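Long-range contact in major extracellular endoglucanase (Xanthomonas campestris pv. campestris, PDB 4TUF), which hydrolyses internal beta-1,4-glucosidic linkages of cellulose, lichenin and cereal beta-glucans through its family 5 TIM-barrel catalytic domain: residues L185-G197 with I226-Y238. Numbering follows the deposited sequence.
Sequences LAVAPKWLIAVEG and IPANRLLLAPHVY. With 2HP (dihydrogenphosphate ion), chain F.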
ATOM      1  N   LEU A 185       0.097  17.787   4.476  1.00 35.16           N
ATOM      2  CA  LEU A 185       0.593  18.797   3.538  1.00 37.86           C
ATOM      3  C   LEU A 185       1.002  20.095   4.237  1.00 41.94           C
ATOM      4  O   LEU A 185       1.750  20.901   3.686  1.00 39.79           O
ATOM      5  CB  LEU A 185      -0.454  19.092   2.461  1.00 30.16           C
ATOM      6  CG  LEU A 185      -0.726  17.987   1.433  1.00 34.25           C
ATOM      7  CD1 LEU A 185      -1.709  18.465   0.367  1.00 26.53           C
ATOM      8  CD2 LEU A 185       0.568  17.502   0.790  1.00 36.79           C
ATOM      9  N   ALA A 186       0.518  20.299   5.453  1.00 42.96           N
ATOM     10  CA  ALA A 186       0.910  21.476   6.217  1.00 41.54           C
ATOM     11  C   ALA A 186       2.368  21.362   6.626  1.00 45.30           C
ATOM     12  O   ALA A 186       3.042  22.368   6.844  1.00 49.05           O
ATOM     13  CB  ALA A 186       0.026  21.638   7.443  1.00 29.47           C
ATOM     14  N   VAL A 187       2.848  20.125   6.727  1.00 43.64           N
ATOM     15  CA  VAL A 187       4.194  19.852   7.212  1.00 38.21           C
ATOM     16  C   VAL A 187       5.114  19.438   6.075  1.00 40.30           C
ATOM     17  O   VAL A 187       6.285  19.808   6.046  1.00 43.08           O
ATOM     18  CB  VAL A 187       4.196  18.744   8.277  1.00 39.63           C
ATOM     19  CG1 VAL A 187       5.565  18.610   8.882  1.00 48.06           C
ATOM     20  CG2 VAL A 187       3.188  19.052   9.359  1.00 43.56           C
ATOM     21  N   ALA A 188       4.572  18.655   5.149  1.00 44.49           N
ATOM     22  CA  ALA A 188       5.322  18.161   3.996  1.00 43.50           C
ATOM     23  C   ALA A 188       4.549  18.452   2.713  1.00 44.52           C
ATOM     24  O   ALA A 188       3.895  17.568   2.167  1.00 45.49           O
ATOM     25  CB  ALA A 188       5.588  16.668   4.136  1.00 30.78           C
ATOM     26  N   PRO A 189       4.607  19.704   2.234  1.00 47.10           N
ATOM     27  CA  PRO A 189       3.761  20.116   1.105  1.00 46.53           C
ATOM     28  C   PRO A 189       4.175  19.514  -0.242  1.00 47.82           C
ATOM     29  O   PRO A 189       3.434  19.654  -1.216  1.00 53.42           O
ATOM     30  CB  PRO A 189       3.914  21.643   1.093  1.00 30.69           C
ATOM     31  CG  PRO A 189       5.190  21.910   1.804  1.00 32.02           C
ATOM     32  CD  PRO A 189       5.339  20.837   2.828  1.00 36.83           C
ATOM     33  N   LYS A 190       5.324  18.844  -0.287  1.00 42.38           N
ATOM     34  CA  LYS A 190       5.796  18.200  -1.510  1.00 33.98           C
ATOM     35  C   LYS A 190       5.534  16.690  -1.507  1.00 40.00           C
ATOM     36  O   LYS A 190       5.997  15.968  -2.392  1.00 44.23           O
ATOM     37  CB  LYS A 190       7.289  18.473  -1.705  1.00 34.94           C
ATOM     38  CG  LYS A 190       7.593  19.904  -2.117  1.00 44.00           C
ATOM     39  CD  LYS A 190       9.065  20.241  -2.000  1.00 44.71           C
ATOM     40  CE  LYS A 190       9.912  19.268  -2.794  1.00 58.56           C
ATOM     41  NZ  LYS A 190      11.352  19.671  -2.822  1.00 66.83           N
ATOM     42  N   TRP A 191       4.792  16.216  -0.510  1.00 35.63           N
ATOM     43  CA  TRP A 191       4.438  14.805  -0.429  1.00 37.25           C
ATOM     44  C   TRP A 191       3.129  14.498  -1.142  1.00 41.27           C
ATOM     45  O   TRP A 191       2.223  15.325  -1.169  1.00 40.78           O
ATOM     46  CB  TRP A 191       4.325  14.362   1.027  1.00 36.66           C
ATOM     47  CG  TRP A 191       5.627  13.990   1.657  1.00 38.17           C
ATOM     48  CD1 TRP A 191       6.876  14.339   1.234  1.00 33.65           C
ATOM     49  CD2 TRP A 191       5.808  13.183   2.824  1.00 39.99           C
ATOM     50  NE1 TRP A 191       7.826  13.801   2.072  1.00 41.44           N
ATOM     51  CE2 TRP A 191       7.195  13.086   3.056  1.00 44.14           C
ATOM     52  CE3 TRP A 191       4.931  12.530   3.698  1.00 38.33           C
ATOM     53  CZ2 TRP A 191       7.724  12.368   4.129  1.00 41.30           C
ATOM     54  CZ3 TRP A 191       5.459  11.814   4.759  1.00 36.22           C
ATOM     55  CH2 TRP A 191       6.839  11.739   4.966  1.00 35.64           C
ATOM     56  N   LEU A 192       3.035  13.299  -1.706  1.00 42.93           N
ATOM     57  CA  LEU A 192       1.779  12.817  -2.263  1.00 32.88           C
ATOM     58  C   LEU A 192       0.896  12.222  -1.169  1.00 39.72           C
ATOM     59  O   LEU A 192       1.383  11.669  -0.180  1.00 38.91           O
ATOM     60  CB  LEU A 192       2.031  11.768  -3.344  1.00 30.42           C
ATOM     61  CG  LEU A 192       2.916  12.155  -4.525  1.00 34.45           C
ATOM     62  CD1 LEU A 192       3.040  10.977  -5.470  1.00 37.64           C
ATOM     63  CD2 LEU A 192       2.359  13.366  -5.245  1.00 38.17           C
ATOM     64  N   ILE A 193      -0.411  12.335  -1.359  1.00 43.94           N
ATOM     65  CA  ILE A 193      -1.376  11.763  -0.433  1.00 29.77           C
ATOM     66  C   ILE A 193      -2.080  10.591  -1.098  1.00 28.54           C
ATOM     67  O   ILE A 193      -2.793  10.769  -2.086  1.00 36.31           O
ATOM     68  CB  ILE A 193      -2.408  12.812   0.008  1.00 28.11           C
ATOM     69  CG1 ILE A 193      -1.700  14.058   0.550  1.00 29.68           C
ATOM     70  CG2 ILE A 193      -3.351  12.236   1.056  1.00 22.15           C
ATOM     71  CD1 ILE A 193      -0.941  13.809   1.831  1.00 24.52           C
ATOM     72  N   ALA A 194      -1.864   9.387  -0.582  1.00 27.53           N
ATOM     73  CA  ALA A 194      -2.542   8.222  -1.144  1.00 32.78           C
ATOM     74  C   ALA A 194      -3.825   7.938  -0.376  1.00 36.92           C
ATOM     75  O   ALA A 194      -3.819   7.859   0.855  1.00 42.52           O
ATOM     76  CB  ALA A 194      -1.635   7.005  -1.136  1.00 29.53           C
ATOM     77  N   VAL A 195      -4.925   7.798  -1.107  1.00 31.18           N
ATOM     78  CA  VAL A 195      -6.218   7.526  -0.497  1.00 25.63           C
ATOM     79  C   VAL A 195      -6.798   6.226  -1.033  1.00 27.11           C
ATOM     80  O   VAL A 195      -6.804   5.982  -2.238  1.00 30.95           O
ATOM     81  CB  VAL A 195      -7.212   8.668  -0.747  1.00 28.01           C
ATOM     82  CG1 VAL A 195      -8.554   8.359  -0.088  1.00 26.28           C
ATOM     83  CG2 VAL A 195      -6.647   9.973  -0.225  1.00 24.14           C
ATOM     84  N   GLU A 196      -7.269   5.383  -0.126  1.00 32.68           N
ATOM     85  CA  GLU A 196      -7.846   4.107  -0.511  1.00 31.61           C
ATOM     86  C   GLU A 196      -9.358   4.185  -0.498  1.00 35.30           C
ATOM     87  O   GLU A 196      -9.953   5.131   0.036  1.00 31.33           O
ATOM     88  CB  GLU A 196      -7.370   2.994   0.421  1.00 30.45           C
ATOM     89  CG  GLU A 196      -5.852   2.874   0.523  1.00 37.51           C
ATOM     90  CD  GLU A 196      -5.426   1.800   1.507  1.00 39.20           C
ATOM     91  OE1 GLU A 196      -6.141   0.776   1.599  1.00 35.65           O
ATOM     92  OE2 GLU A 196      -4.394   1.991   2.195  1.00 36.26           O
ATOM     93  N   GLY A 197      -9.982   3.177  -1.089  1.00 31.73           N
ATOM     94  CA  GLY A 197     -11.422   3.110  -1.102  1.00 32.51           C
ATOM     95  C   GLY A 197     -11.975   2.553   0.194  1.00 38.94           C
ATOM     96  O   GLY A 197     -11.262   2.399   1.186  1.00 37.75           O
ATOM     97  N   ILE A 226      -8.908  17.461  -1.746  1.00 41.62           N
ATOM     98  CA  ILE A 226      -7.472  17.237  -1.673  1.00 29.44           C
ATOM     99  C   ILE A 226      -6.889  17.754  -2.983  1.00 32.33           C
ATOM    100  O   ILE A 226      -7.457  17.486  -4.044  1.00 41.45           O
ATOM    101  CB  ILE A 226      -7.139  15.737  -1.484  1.00 29.88           C
ATOM    102  CG1 ILE A 226      -7.733  15.211  -0.180  1.00 30.98           C
ATOM    103  CG2 ILE A 226      -5.630  15.481  -1.513  1.00 26.50           C
ATOM    104  CD1 ILE A 226      -7.387  13.758   0.088  1.00 30.93           C
ATOM    105  N   PRO A 227      -5.774  18.508  -2.922  1.00 32.74           N
ATOM    106  CA  PRO A 227      -5.210  19.121  -4.135  1.00 30.63           C
ATOM    107  C   PRO A 227      -5.018  18.119  -5.269  1.00 37.38           C
ATOM    108  O   PRO A 227      -4.504  17.028  -5.044  1.00 39.36           O
ATOM    109  CB  PRO A 227      -3.862  19.669  -3.658  1.00 27.73           C
ATOM    110  CG  PRO A 227      -4.073  19.952  -2.209  1.00 29.60           C
ATOM    111  CD  PRO A 227      -5.005  18.871  -1.714  1.00 33.08           C
ATOM    112  N   ALA A 228      -5.445  18.494  -6.470  1.00 46.19           N
ATOM    113  CA  ALA A 228      -5.376  17.609  -7.626  1.00 43.82           C
ATOM    114  C   ALA A 228      -3.948  17.155  -7.897  1.00 46.10           C
ATOM    115  O   ALA A 228      -3.723  16.027  -8.341  1.00 47.33           O
ATOM    116  CB  ALA A 228      -5.952  18.300  -8.859  1.00 35.65           C
ATOM    117  N   ASN A 229      -2.986  18.031  -7.617  1.00 48.30           N
ATOM    118  CA  ASN A 229      -1.590  17.726  -7.906  1.00 48.63           C
ATOM    119  C   ASN A 229      -0.866  17.022  -6.749  1.00 44.02           C
ATOM    120  O   ASN A 229       0.366  16.980  -6.720  1.00 39.81           O
ATOM    121  CB  ASN A 229      -0.837  19.003  -8.308  1.00 39.45           C
ATOM    122  CG  ASN A 229      -0.842  20.071  -7.225  1.00 41.27           C
ATOM    123  OD1 ASN A 229      -1.163  19.810  -6.061  1.00 45.37           O
ATOM    124  ND2 ASN A 229      -0.466  21.288  -7.606  1.00 36.28           N
ATOM    125  N   ARG A 230      -1.631  16.464  -5.812  1.00 32.92           N
ATOM    126  CA  ARG A 230      -1.059  15.621  -4.763  1.00 33.14           C
ATOM    127  C   ARG A 230      -1.831  14.323  -4.576  1.00 36.97           C
ATOM    128  O   ARG A 230      -1.308  13.367  -4.005  1.00 41.70           O
ATOM    129  CB  ARG A 230      -1.015  16.362  -3.425  1.00 30.97           C
ATOM    130  CG  ARG A 230      -0.094  17.557  -3.395  1.00 29.35           C
ATOM    131  CD  ARG A 230       1.329  17.171  -3.688  1.00 29.72           C
ATOM    132  NE  ARG A 230       2.215  18.317  -3.530  1.00 37.90           N
ATOM    133  CZ  ARG A 230       2.470  19.194  -4.491  1.00 38.75           C
ATOM    134  NH1 ARG A 230       3.278  20.213  -4.261  1.00 35.26           N
ATOM    135  NH2 ARG A 230       1.910  19.051  -5.681  1.00 51.33           N
ATOM    136  N   LEU A 231      -3.078  14.294  -5.037  1.00 33.08           N
ATOM    137  CA  LEU A 231      -3.959  13.161  -4.761  1.00 29.37           C
ATOM    138  C   LEU A 231      -3.629  11.937  -5.599  1.00 33.21           C
ATOM    139  O   LEU A 231      -3.672  11.971  -6.827  1.00 35.67           O
ATOM    140  CB  LEU A 231      -5.415  13.546  -4.985  1.00 33.12           C
ATOM    141  CG  LEU A 231      -6.403  12.389  -4.844  1.00 34.50           C
ATOM    142  CD1 LEU A 231      -6.371  11.792  -3.438  1.00 32.01           C
ATOM    143  CD2 LEU A 231      -7.796  12.857  -5.205  1.00 36.28           C
ATOM    144  N   LEU A 232      -3.310  10.850  -4.912  1.00 37.07           N
ATOM    145  CA  LEU A 232      -3.001   9.584  -5.554  1.00 34.28           C
ATOM    146  C   LEU A 232      -3.987   8.544  -5.036  1.00 40.29           C
ATOM    147  O   LEU A 232      -4.047   8.292  -3.834  1.00 47.60           O
ATOM    148  CB  LEU A 232      -1.552   9.182  -5.263  1.00 27.89           C
ATOM    149  CG  LEU A 232      -0.994   7.842  -5.748  1.00 39.08           C
ATOM    150  CD1 LEU A 232      -0.919   7.771  -7.272  1.00 42.12           C
ATOM    151  CD2 LEU A 232       0.379   7.606  -5.130  1.00 36.15           C
ATOM    152  N   LEU A 233      -4.789   7.969  -5.927  1.00 32.28           N
ATOM    153  CA  LEU A 233      -5.765   6.967  -5.512  1.00 29.81           C
ATOM    154  C   LEU A 233      -5.108   5.590  -5.507  1.00 39.47           C
ATOM    155  O   LEU A 233      -4.429   5.208  -6.469  1.00 36.73           O
ATOM    156  CB  LEU A 233      -6.981   6.975  -6.433  1.00 37.16           C
ATOM    157  CG  LEU A 233      -7.842   8.237  -6.521  1.00 36.82           C
ATOM    158  CD1 LEU A 233      -8.911   8.031  -7.574  1.00 38.52           C
ATOM    159  CD2 LEU A 233      -8.479   8.573  -5.181  1.00 31.47           C
ATOM    160  N   ALA A 234      -5.303   4.845  -4.423  1.00 39.04           N
ATOM    161  CA  ALA A 234      -4.570   3.596  -4.239  1.00 36.88           C
ATOM    162  C   ALA A 234      -5.420   2.473  -3.648  1.00 37.08           C
ATOM    163  O   ALA A 234      -5.144   1.999  -2.551  1.00 44.09           O
ATOM    164  CB  ALA A 234      -3.349   3.843  -3.357  1.00 33.67           C
ATOM    165  N   PRO A 235      -6.444   2.023  -4.382  1.00 33.10           N
ATOM    166  CA  PRO A 235      -7.279   0.956  -3.831  1.00 32.62           C
ATOM    167  C   PRO A 235      -6.536  -0.376  -3.779  1.00 39.89           C
ATOM    168  O   PRO A 235      -5.448  -0.507  -4.345  1.00 43.01           O
ATOM    169  CB  PRO A 235      -8.445   0.887  -4.814  1.00 26.08           C
ATOM    170  CG  PRO A 235      -7.850   1.315  -6.103  1.00 26.01           C
ATOM    171  CD  PRO A 235      -6.841   2.375  -5.757  1.00 31.14           C
ATOM    172  N   HIS A 236      -7.127  -1.348  -3.099  1.00 32.47           N
ATOM    173  CA  HIS A 236      -6.583  -2.691  -3.059  1.00 31.32           C
ATOM    174  C   HIS A 236      -7.505  -3.635  -3.818  1.00 34.46           C
ATOM    175  O   HIS A 236      -8.706  -3.387  -3.933  1.00 38.14           O
ATOM    176  CB  HIS A 236      -6.418  -3.169  -1.614  1.00 27.37           C
ATOM    177  CG  HIS A 236      -5.470  -2.343  -0.803  1.00 34.10           C
ATOM    178  ND1 HIS A 236      -5.052  -2.718   0.456  1.00 30.09           N
ATOM    179  CD2 HIS A 236      -4.855  -1.166  -1.070  1.00 31.47           C
ATOM    180  CE1 HIS A 236      -4.226  -1.803   0.933  1.00 39.40           C
ATOM    181  NE2 HIS A 236      -4.089  -0.850   0.026  1.00 34.77           N
ATOM    182  N   VAL A 237      -6.945  -4.723  -4.326  1.00 32.61           N
ATOM    183  CA  VAL A 237      -7.751  -5.778  -4.917  1.00 35.70           C
ATOM    184  C   VAL A 237      -7.022  -7.110  -4.763  1.00 37.52           C
ATOM    185  O   VAL A 237      -5.803  -7.172  -4.898  1.00 38.24           O
ATOM    186  CB  VAL A 237      -8.057  -5.488  -6.403  1.00 39.36           C
ATOM    187  CG1 VAL A 237      -6.789  -5.149  -7.153  1.00 40.75           C
ATOM    188  CG2 VAL A 237      -8.774  -6.661  -7.053  1.00 39.40           C
ATOM    189  N   TYR A 238      -7.766  -8.167  -4.451  1.00 37.79           N
ATOM    190  CA  TYR A 238      -7.182  -9.495  -4.309  1.00 36.51           C
ATOM    191  C   TYR A 238      -7.981 -10.539  -5.087  1.00 47.55           C
ATOM    192  O   TYR A 238      -9.031 -10.232  -5.663  1.00 52.54           O
ATOM    193  CB  TYR A 238      -7.105  -9.892  -2.841  1.00 42.93           C
ATOM    194  CG  TYR A 238      -6.493  -8.837  -1.958  1.00 45.33           C
ATOM    195  CD1 TYR A 238      -5.122  -8.792  -1.744  1.00 42.94           C
ATOM    196  CD2 TYR A 238      -7.287  -7.880  -1.338  1.00 47.55           C
ATOM    197  CE1 TYR A 238      -4.561  -7.820  -0.943  1.00 45.16           C
ATOM    198  CE2 TYR A 238      -6.736  -6.909  -0.531  1.00 51.59           C
ATOM    199  CZ  TYR A 238      -5.371  -6.887  -0.337  1.00 55.09           C
ATOM    200  OH  TYR A 238      -4.811  -5.924   0.464  1.00 66.50           O
TER
HETATM  201  P   2HP F 402       3.665  21.815  -7.696  1.00110.12           P
HETATM  202  O1  2HP F 402       3.938  22.948  -8.657  1.00111.29           O
HETATM  203  O2  2HP F 402       2.670  20.867  -8.323  1.00111.57           O
HETATM  204  O3  2HP F 402       4.948  21.072  -7.400  1.00111.00           O
HETATM  205  O4  2HP F 402       3.101  22.372  -6.409  1.00107.04           O
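P189 O is gripped side-on by the R230 guanidinium: NE donates to it at 2.9 Å and NH1 at 3.1 Å, from opposite faces of the carbonyl plane. R230 bends at chi2 (-60°), which turns its end toward this carbonyl in the turn 188-191. NH2 returns to N229 O at 2.8 Å, so three bonds to two backbone oxygens fix the guanidinium's rotation, and NH1 and NH2 also bond a dihydrogenphosphate ion that S2 helps to bind. Beside this grip, L185 CD1 touches P227 CG.

Beyond it, strands 192-195 and 231-233 run parallel as neighbouring staves of the TIM barrel, bonded alternately: I193 N to R230 O, L232 N to I193 O, V195 N to L232 O and A234 N to V195 O (this last 2.9 Å). With V195 CG1 anti to the backbone N (chi1 180°), CG2 packs against L231 CD1 at 3.7 Å and I226 CD1 on the face turned to helix 173-187. At the C-terminal end, E196 OE1 lies over one face of the H236 ring, 3.1 Å from NE2 at a poor angle for a hydrogen bond. OE1 instead accepts from E157 N, while OE2 salt-bridges R58; H236 ND1 bonds E157 OE2. Through these bonds E196 and H236, which also lies beside the presumed nucleophile E278, probably position the presumed proton donor E157.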